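Local coordinates for protein NUDIX hydrolase (Alicyclobacillus acidocaldarius subsp. acidocaldarius, PDB 3QSJ) that probably hydrolyses phosphorus-containing acid anhydrides as a Nudix hydrolase and binds a calcium ion, at residues A76-A79 with L80-T83; D50-D53 with A54-K58; D108-A111 with D112-G116. All coordinates share one frame; numbering follows the deposited sequence.

Overall arrangement
From the N terminus the chain first runs through strands 7-18, 24-31 and 42-48. It then enters helix 51-58, where contact 2 joins 50-53 to 54-58. Contact 1 follows on helix 72-87 and contact 3 on helix 107-113. Each is a local contact within one continuous stretch and closes no long loop. They come in series; none nests in or crosses another. Contacts 1 and 2, with centres about 10 Å apart, touch mainly at Asp53, which is hydrogen-bonded to Thr78 and salt-bridged to Arg81. Contact 3 does not touch the other two, but its Leu113 and Cys114 rest on helix 72-87. That helix thus lies between the mixed sheet, through strand 7-18, and the two outer helices.

Contact 1 (A76-A79 with L80-T83); sequences AVTA and LRET. With CA (calcium ion), chain B.
The amides of Leu80, Arg81, Glu82 and Thr83 each donate to the carbonyl four residues earlier, from Ala76 O to Ala79 O, as in a regular alpha helix. The shortest of these bonds joins Arg81 N to Val77 O at 2.7 Å. Ala79 O has a second donor. Thr83 OG1 also donates to Ala79 O, at 2.8 Å. It comes from the opposite face of that carbonyl to Thr83 N. On another side of the helix, Leu80 CG rests 3.4 Å from Ala76 O, and the side chain continues onto Leu13, Leu91 and Phe131.

The sequence from Arg81 to Glu86 is part of the Nudix box, and helix 72-87 carries its metal-binding glutamates. Thr78 CG2 touches Arg81 NH2 at 3.8 Å, the two side chains crossing at a slant. Thr78 OG1 is hydrogen-bonded to Ala74 O and Asp53 OD2. The Arg81 chain is straight at first and bends at chi3 (50°). This swings the guanidinium back, with Thr78 O above one face, offset toward the rim. Arg81 NH1 makes a salt bridge to Glu82 OE2 at 2.9 Å, from above the carboxylate plane. Arg81 also bridges to Asp53 and Glu85 and donates to Ala48 O. Glu82 bends at chi2 (-75°), its CG 3.2 Å from Thr78 O. Its other oxygen, OE1, binds the calcium ion at 2.4 Å; Gly46 O, Glu86 and waters are further ligands.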
ATOM      1  N   ALA A  76      -0.582  -6.007  -7.174  1.00 14.61           N
ATOM      2  CA  ALA A  76      -1.725  -5.483  -6.386  1.00 15.06           C
ATOM      3  C   ALA A  76      -1.819  -6.298  -5.111  1.00 17.16           C
ATOM      4  O   ALA A  76      -1.946  -5.734  -4.021  1.00 17.40           O
ATOM      5  CB  ALA A  76      -3.045  -5.583  -7.154  1.00 14.62           C
ATOM      6  N   VAL A  77      -1.664  -7.601  -5.241  1.00 15.52           N
ATOM      7  CA  VAL A  77      -1.630  -8.505  -4.093  1.00 14.97           C
ATOM      8  C   VAL A  77      -0.457  -8.183  -3.167  1.00 16.44           C
ATOM      9  O   VAL A  77      -0.649  -8.102  -1.939  1.00 15.71           O
ATOM     10  CB  VAL A  77      -1.675  -9.996  -4.538  1.00 18.14           C
ATOM     11  CG1 VAL A  77      -1.410 -10.901  -3.334  1.00 19.02           C
ATOM     12  CG2 VAL A  77      -3.076 -10.320  -5.121  1.00 16.86           C
ATOM     13  N   THR A  78       0.738  -7.954  -3.735  1.00 15.65           N
ATOM     14  CA  THR A  78       1.921  -7.595  -2.926  1.00 15.35           C
ATOM     15  C   THR A  78       1.535  -6.399  -2.072  1.00 15.65           C
ATOM     16  O   THR A  78       1.767  -6.388  -0.890  1.00 16.46           O
ATOM     17  CB  THR A  78       3.133  -7.254  -3.847  1.00 15.63           C
ATOM     18  OG1 THR A  78       3.448  -8.411  -4.632  1.00 16.93           O
ATOM     19  CG2 THR A  78       4.340  -6.685  -3.032  1.00 14.65           C
ATOM     20  N   ALA A  79       0.944  -5.387  -2.687  1.00 15.15           N
ATOM     21  CA  ALA A  79       0.565  -4.165  -1.969  1.00 16.30           C
ATOM     22  C   ALA A  79      -0.440  -4.423  -0.837  1.00 18.89           C
ATOM     23  O   ALA A  79      -0.258  -3.921   0.282  1.00 17.75           O
ATOM     24  CB  ALA A  79       0.033  -3.135  -2.954  1.00 16.13           C
ATOM     25  N   LEU A  80      -1.450  -5.237  -1.120  1.00 16.02           N
ATOM     26  CA  LEU A  80      -2.507  -5.578  -0.143  1.00 15.19           C
ATOM     27  C   LEU A  80      -1.896  -6.397   0.993  1.00 17.86           C
ATOM     28  O   LEU A  80      -2.231  -6.173   2.168  1.00 15.46           O
ATOM     29  CB  LEU A  80      -3.604  -6.357  -0.860  1.00 13.96           C
ATOM     30  CG  LEU A  80      -4.490  -5.461  -1.732  1.00 15.45           C
ATOM     31  CD1 LEU A  80      -5.186  -6.300  -2.819  1.00 17.34           C
ATOM     32  CD2 LEU A  80      -5.447  -4.632  -0.860  1.00 16.43           C
ATOM     33  N   ARG A  81      -1.039  -7.334   0.667  1.00 14.34           N
ATOM     34  CA  ARG A  81      -0.427  -8.167   1.711  1.00 14.64           C
ATOM     35  C   ARG A  81       0.444  -7.329   2.675  1.00 18.78           C
ATOM     36  O   ARG A  81       0.391  -7.538   3.883  1.00 18.66           O
ATOM     37  CB  ARG A  81       0.440  -9.296   1.087  1.00 16.83           C
ATOM     38  CG  ARG A  81       1.256 -10.098   2.169  1.00 17.36           C
ATOM     39  CD  ARG A  81       2.162 -11.205   1.567  1.00 17.72           C
ATOM     40  NE  ARG A  81       2.996 -10.684   0.469  1.00 16.21           N
ATOM     41  CZ  ARG A  81       4.050  -9.886   0.613  1.00 25.67           C
ATOM     42  NH1 ARG A  81       4.459  -9.511   1.837  1.00 17.66           N
ATOM     43  NH2 ARG A  81       4.714  -9.455  -0.461  1.00 21.75           N
ATOM     44  N   GLU A  82       1.301  -6.471   2.109  1.00 15.11           N
ATOM     45  CA  GLU A  82       2.254  -5.632   2.857  1.00 16.13           C
ATOM     46  C   GLU A  82       1.463  -4.675   3.754  1.00 18.07           C
ATOM     47  O   GLU A  82       1.827  -4.459   4.919  1.00 16.99           O
ATOM     48  CB  GLU A  82       3.125  -4.856   1.866  1.00 17.65           C
ATOM     49  CG  GLU A  82       4.163  -5.734   1.172  1.00 18.03           C
ATOM     50  CD  GLU A  82       5.366  -6.154   2.014  1.00 26.02           C
ATOM     51  OE1 GLU A  82       5.678  -5.441   2.997  1.00 22.88           O
ATOM     52  OE2 GLU A  82       6.061  -7.127   1.634  1.00 24.76           O
ATOM     53  N   THR A  83       0.306  -4.188   3.250  1.00 16.25           N
ATOM     54  CA  THR A  83      -0.552  -3.313   4.029  1.00 15.49           C
ATOM     55  C   THR A  83      -1.117  -4.075   5.257  1.00 16.50           C
ATOM     56  O   THR A  83      -1.157  -3.524   6.361  1.00 17.32           O
ATOM     57  CB  THR A  83      -1.683  -2.740   3.144  1.00 18.23           C
ATOM     58  OG1 THR A  83      -1.063  -1.962   2.097  1.00 16.16           O
ATOM     59  CG2 THR A  83      -2.621  -1.842   3.934  1.00 16.94           C
TER
HETATM   60 CA    CA B 230       6.469  -3.599   4.243  1.00 19.08          CA
HETATM   61  O   HOH W   1       8.475  -4.698   3.813  1.00 28.03           O
HETATM   62  O   HOH W   2       5.675  -5.347   5.817  1.00 25.92           O

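Contact 2 (D50-D53 with A54-K58); sequences DPSD and AEMAK
Ser52 OG stands between its backbone N and carbonyl carbon (chi1 62°), while the chain of Met56, a selenomethionine here, bends at chi3 (-86°). Together these place Met56 CE 3.6 Å from Ser52 OG. The same methyl lies 3.5 Å from Asp53 OD1, and the Asp53 and Met56 side chains run side by side. Behind them, Met56 N donates to Ser52 O and Ala57 N to Asp53 O, bonds which continue helix 51-58 past its first turn.

Asp50 is the N-cap and forms a capping box with Asp53. Asp50 N donates to Asp53 OD2 at 2.9 Å. Asp50 OD2 caps the helix start by accepting from Ser52 N at 2.9 Å and Ser52 OG at 2.7 Å, from opposite faces of its plane. Without the hydroxyl, as with an alanine here, Asp50 OD2 would probably lose one of its two donors from Ser52, and the carboxylate would be freer to turn. Water 3 links Asp50 O to Ala54 N, the latter bond weak.

Beyond the helix, Met56 packs on Val77 and Leu120. With the Asp50 amide and the Arg81 guanidinium beside it, the buried Asp53 carboxylate is likely to stay ionised.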
ATOM      1  N   ASP A  50       6.549 -11.214  -3.138  1.00 22.26           N
ATOM      2  CA  ASP A  50       6.801 -12.574  -2.591  1.00 23.50           C
ATOM      3  C   ASP A  50       6.184 -13.588  -3.584  1.00 26.56           C
ATOM      4  O   ASP A  50       5.171 -13.251  -4.213  1.00 21.84           O
ATOM      5  CB  ASP A  50       6.117 -12.698  -1.220  1.00 26.28           C
ATOM      6  CG  ASP A  50       6.221 -14.073  -0.520  1.00 36.85           C
ATOM      7  OD1 ASP A  50       7.264 -14.337   0.128  1.00 41.81           O
ATOM      8  OD2 ASP A  50       5.292 -14.919  -0.700  1.00 32.98           O
ATOM      9  N   PRO A  51       6.703 -14.836  -3.680  1.00 27.26           N
ATOM     10  CA  PRO A  51       6.120 -15.813  -4.639  1.00 27.63           C
ATOM     11  C   PRO A  51       4.641 -16.079  -4.427  1.00 28.50           C
ATOM     12  O   PRO A  51       3.939 -16.271  -5.414  1.00 29.50           O
ATOM     13  CB  PRO A  51       6.917 -17.095  -4.377  1.00 31.14           C
ATOM     14  CG  PRO A  51       8.266 -16.594  -3.850  1.00 35.79           C
ATOM     15  CD  PRO A  51       7.939 -15.365  -3.047  1.00 30.97           C
ATOM     16  N   SER A  52       4.149 -16.095  -3.150  1.00 24.26           N
ATOM     17  CA  SER A  52       2.714 -16.394  -2.937  1.00 23.93           C
ATOM     18  C   SER A  52       1.812 -15.284  -3.490  1.00 23.19           C
ATOM     19  O   SER A  52       0.612 -15.499  -3.567  1.00 20.87           O
ATOM     20  CB  SER A  52       2.384 -16.657  -1.462  1.00 28.54           C
ATOM     21  OG  SER A  52       2.652 -15.523  -0.641  1.00 32.42           O
ATOM     22  N   ASP A  53       2.376 -14.080  -3.824  1.00 20.14           N
ATOM     23  CA  ASP A  53       1.542 -12.977  -4.323  1.00 17.54           C
ATOM     24  C   ASP A  53       0.897 -13.336  -5.672  1.00 17.69           C
ATOM     25  O   ASP A  53      -0.322 -13.170  -5.816  1.00 17.04           O
ATOM     26  CB  ASP A  53       2.313 -11.649  -4.407  1.00 17.36           C
ATOM     27  CG  ASP A  53       2.765 -11.187  -3.026  1.00 19.06           C
ATOM     28  OD1 ASP A  53       2.180 -11.668  -2.016  1.00 21.75           O
ATOM     29  OD2 ASP A  53       3.723 -10.390  -2.952  1.00 18.88           O
ATOM     30  N   ALA A  54       1.698 -13.860  -6.639  1.00 18.61           N
ATOM     31  CA  ALA A  54       1.130 -14.257  -7.925  1.00 18.94           C
ATOM     32  C   ALA A  54       0.178 -15.447  -7.743  1.00 22.32           C
ATOM     33  O   ALA A  54      -0.839 -15.502  -8.426  1.00 21.63           O
ATOM     34  CB  ALA A  54       2.243 -14.633  -8.889  1.00 21.02           C
ATOM     35  N   GLU A  55       0.427 -16.306  -6.741  1.00 18.79           N
ATOM     36  CA  GLU A  55      -0.472 -17.474  -6.514  1.00 20.79           C
ATOM     37  C   GLU A  55      -1.865 -16.975  -6.056  1.00 22.36           C
ATOM     38  O   GLU A  55      -2.907 -17.385  -6.598  1.00 22.43           O
ATOM     39  CB  GLU A  55       0.110 -18.401  -5.448  1.00 22.94           C
ATOM     40  CG  GLU A  55       1.420 -19.071  -5.849  1.00 28.91           C
ATOM     41  CD  GLU A  55       1.891 -20.113  -4.857  1.00 58.05           C
ATOM     42  OE1 GLU A  55       2.266 -19.735  -3.723  1.00 56.20           O
ATOM     43  OE2 GLU A  55       1.893 -21.310  -5.218  1.00 64.84           O
HETATM   44  N   MSE A  56      -1.873 -16.015  -5.096  1.00 16.57           N
HETATM   45  CA  MSE A  56      -3.115 -15.413  -4.631  1.00 14.28           C
HETATM   46  C   MSE A  56      -3.782 -14.594  -5.743  1.00 17.87           C
HETATM   47  O   MSE A  56      -5.014 -14.590  -5.826  1.00 18.00           O
HETATM   48  CB  MSE A  56      -2.850 -14.486  -3.429  1.00 14.17           C
HETATM   49  CG  MSE A  56      -2.544 -15.298  -2.153  1.00 17.93           C
HETATM   50 SE   MSE A  56      -2.399 -14.095  -0.619  0.60 19.87          SE
HETATM   51  CE  MSE A  56      -0.428 -13.629  -0.882  1.00 18.61           C
ATOM     52  N   ALA A  57      -2.985 -13.987  -6.631  1.00 17.58           N
ATOM     53  CA  ALA A  57      -3.596 -13.206  -7.702  1.00 16.79           C
ATOM     54  C   ALA A  57      -4.433 -14.099  -8.646  1.00 20.55           C
ATOM     55  O   ALA A  57      -5.421 -13.622  -9.213  1.00 20.20           O
ATOM     56  CB  ALA A  57      -2.558 -12.419  -8.461  1.00 19.70           C
ATOM     57  N   LYS A  58      -3.999 -15.371  -8.860  1.00 16.27           N
ATOM     58  CA  LYS A  58      -4.701 -16.308  -9.753  1.00 20.61           C
ATOM     59  C   LYS A  58      -6.062 -16.771  -9.114  1.00 22.30           C
ATOM     60  O   LYS A  58      -6.951 -17.207  -9.850  1.00 24.56           O
ATOM     61  CB  LYS A  58      -3.776 -17.474 -10.110  1.00 23.91           C
ATOM     62  CG  LYS A  58      -2.616 -17.023 -11.009  1.00 32.16           C
ATOM     63  CD  LYS A  58      -1.675 -18.180 -11.305  1.00 49.66           C
ATOM     64  CE  LYS A  58      -0.609 -17.846 -12.330  1.00 55.20           C
ATOM     65  NZ  LYS A  58       0.417 -16.917 -11.794  1.00 64.47           N
TER
HETATM   66  O   HOH W   3       4.402 -12.585  -7.073  1.00 24.14           O

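Contact 3 (D108-A111 with D112-G116); sequences DEQA and DLCKG
Asp112 N and Leu113 N donate to Asp108 O and Glu109 O, at 3.0 and 2.9 Å respectively. Cys114 N has two acceptors. It bonds to Gln110 O at 3.1 Å, and more weakly to Ala111 O. Leu113 CG packs over Glu109 O at 3.4 Å.

This is the C-terminal end of helix 107-113, which runs out in a type I beta turn from Leu113 to Gly116. Gly116 N donates to Leu113 O at 3.2 Å, and Gly116 leaves the helix with positive phi (72°). Lys115 N makes a weak bond to Asp112 O.

At the surface, Lys115 bends at chi4 (71°), and this brings NZ to 3.2 Å from Asp112 OD1. NZ approaches that oxygen nearly in line with its C-O bond, in a salt bridge. The polar ends of Glu109 and Gln110 find partners beyond the two segments. Glu109 OE1 takes Ala106 N, while OE2 takes Trp123 NE1. Gln110 OE1 accepts from Arg168, and its NE2 donates to Glu85 O on helix 72-87. Leu113 packs against Ala84 of that helix, and Cys114 against Glu85 and His170.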
ATOM      1  N   ASP A 108      -3.199 -11.205  16.977  1.00 29.94           N
ATOM      2  CA  ASP A 108      -2.569 -12.523  16.733  1.00 30.46           C
ATOM      3  C   ASP A 108      -2.525 -12.913  15.260  1.00 31.34           C
ATOM      4  O   ASP A 108      -1.565 -13.533  14.833  1.00 31.30           O
ATOM      5  CB  ASP A 108      -3.255 -13.626  17.535  1.00 32.87           C
ATOM      6  CG  ASP A 108      -2.665 -13.900  18.912  1.00 52.12           C
ATOM      7  OD1 ASP A 108      -1.717 -13.178  19.317  1.00 53.75           O
ATOM      8  OD2 ASP A 108      -3.146 -14.840  19.587  1.00 61.36           O
ATOM      9  N   GLU A 109      -3.547 -12.544  14.485  1.00 27.84           N
ATOM     10  CA  GLU A 109      -3.578 -12.866  13.046  1.00 25.20           C
ATOM     11  C   GLU A 109      -2.587 -11.961  12.371  1.00 25.25           C
ATOM     12  O   GLU A 109      -1.874 -12.412  11.492  1.00 26.46           O
ATOM     13  CB  GLU A 109      -4.980 -12.642  12.444  1.00 25.99           C
ATOM     14  CG  GLU A 109      -6.053 -13.493  13.119  1.00 34.67           C
ATOM     15  CD  GLU A 109      -7.458 -13.238  12.640  1.00 45.04           C
ATOM     16  OE1 GLU A 109      -7.894 -12.063  12.668  1.00 33.91           O
ATOM     17  OE2 GLU A 109      -8.125 -14.216  12.235  1.00 41.60           O
ATOM     18  N   GLN A 110      -2.526 -10.670  12.781  1.00 24.13           N
ATOM     19  CA  GLN A 110      -1.509  -9.758  12.190  1.00 22.69           C
ATOM     20  C   GLN A 110      -0.117 -10.292  12.539  1.00 25.14           C
ATOM     21  O   GLN A 110       0.760 -10.316  11.692  1.00 25.18           O
ATOM     22  CB  GLN A 110      -1.669  -8.306  12.681  1.00 21.14           C
ATOM     23  CG  GLN A 110      -0.673  -7.327  12.056  1.00 22.23           C
ATOM     24  CD  GLN A 110      -0.860  -5.899  12.529  1.00 23.21           C
ATOM     25  OE1 GLN A 110      -1.683  -5.591  13.429  1.00 23.33           O
ATOM     26  NE2 GLN A 110      -0.114  -4.985  11.939  1.00 20.29           N
ATOM     27  N   ALA A 111       0.085 -10.737  13.766  1.00 25.18           N
ATOM     28  CA  ALA A 111       1.402 -11.286  14.154  1.00 24.65           C
ATOM     29  C   ALA A 111       1.788 -12.470  13.262  1.00 29.27           C
ATOM     30  O   ALA A 111       2.928 -12.529  12.779  1.00 30.18           O
ATOM     31  CB  ALA A 111       1.384 -11.721  15.623  1.00 26.24           C
ATOM     32  N   ASP A 112       0.830 -13.394  13.019  1.00 30.27           N
ATOM     33  CA  ASP A 112       0.994 -14.573  12.155  1.00 31.40           C
ATOM     34  C   ASP A 112       1.294 -14.180  10.704  1.00 33.00           C
ATOM     35  O   ASP A 112       2.085 -14.852  10.049  1.00 30.59           O
ATOM     36  CB  ASP A 112      -0.269 -15.453  12.196  1.00 34.54           C
ATOM     37  CG  ASP A 112      -0.353 -16.332  13.427  1.00 48.08           C
ATOM     38  OD1 ASP A 112       0.594 -16.307  14.245  1.00 48.70           O
ATOM     39  OD2 ASP A 112      -1.374 -17.032  13.585  1.00 55.30           O
ATOM     40  N   LEU A 113       0.667 -13.099  10.199  1.00 29.80           N
ATOM     41  CA  LEU A 113       0.945 -12.643   8.823  1.00 28.05           C
ATOM     42  C   LEU A 113       2.356 -12.084   8.721  1.00 32.98           C
ATOM     43  O   LEU A 113       2.974 -12.201   7.668  1.00 32.06           O
ATOM     44  CB  LEU A 113      -0.021 -11.553   8.384  1.00 27.07           C
ATOM     45  CG  LEU A 113      -1.484 -11.854   8.185  1.00 30.61           C
ATOM     46  CD1 LEU A 113      -2.087 -10.790   7.248  1.00 28.62           C
ATOM     47  CD2 LEU A 113      -1.734 -13.228   7.595  1.00 32.38           C
ATOM     48  N   CYS A 114       2.881 -11.493   9.816  1.00 28.86           N
ATOM     49  CA  CYS A 114       4.239 -10.929   9.811  1.00 29.41           C
ATOM     50  C   CYS A 114       5.376 -11.967   9.867  1.00 39.29           C
ATOM     51  O   CYS A 114       6.552 -11.626   9.658  1.00 39.57           O
ATOM     52  CB  CYS A 114       4.388  -9.831  10.858  1.00 26.79           C
ATOM     53  SG  CYS A 114       3.301  -8.406  10.561  1.00 27.54           S
ATOM     54  N   LYS A 115       5.012 -13.247  10.094  1.00 37.15           N
ATOM     55  CA  LYS A 115       5.959 -14.360  10.050  1.00 38.31           C
ATOM     56  C   LYS A 115       6.353 -14.605   8.573  1.00 43.37           C
ATOM     57  O   LYS A 115       7.292 -15.340   8.307  1.00 44.21           O
ATOM     58  CB  LYS A 115       5.364 -15.636  10.667  1.00 40.45           C
ATOM     59  CG  LYS A 115       5.108 -15.533  12.168  1.00 51.30           C
ATOM     60  CD  LYS A 115       4.302 -16.734  12.675  1.00 57.33           C
ATOM     61  CE  LYS A 115       4.388 -16.931  14.171  1.00 60.72           C
ATOM     62  NZ  LYS A 115       3.653 -15.889  14.928  1.00 64.98           N
ATOM     63  N   GLY A 116       5.633 -13.972   7.648  1.00 40.22           N
ATOM     64  CA  GLY A 116       5.898 -14.066   6.222  1.00 40.38           C
ATOM     65  C   GLY A 116       5.537 -15.414   5.634  1.00 44.65           C
ATOM     66  O   GLY A 116       4.596 -16.071   6.095  1.00 43.24           O
TER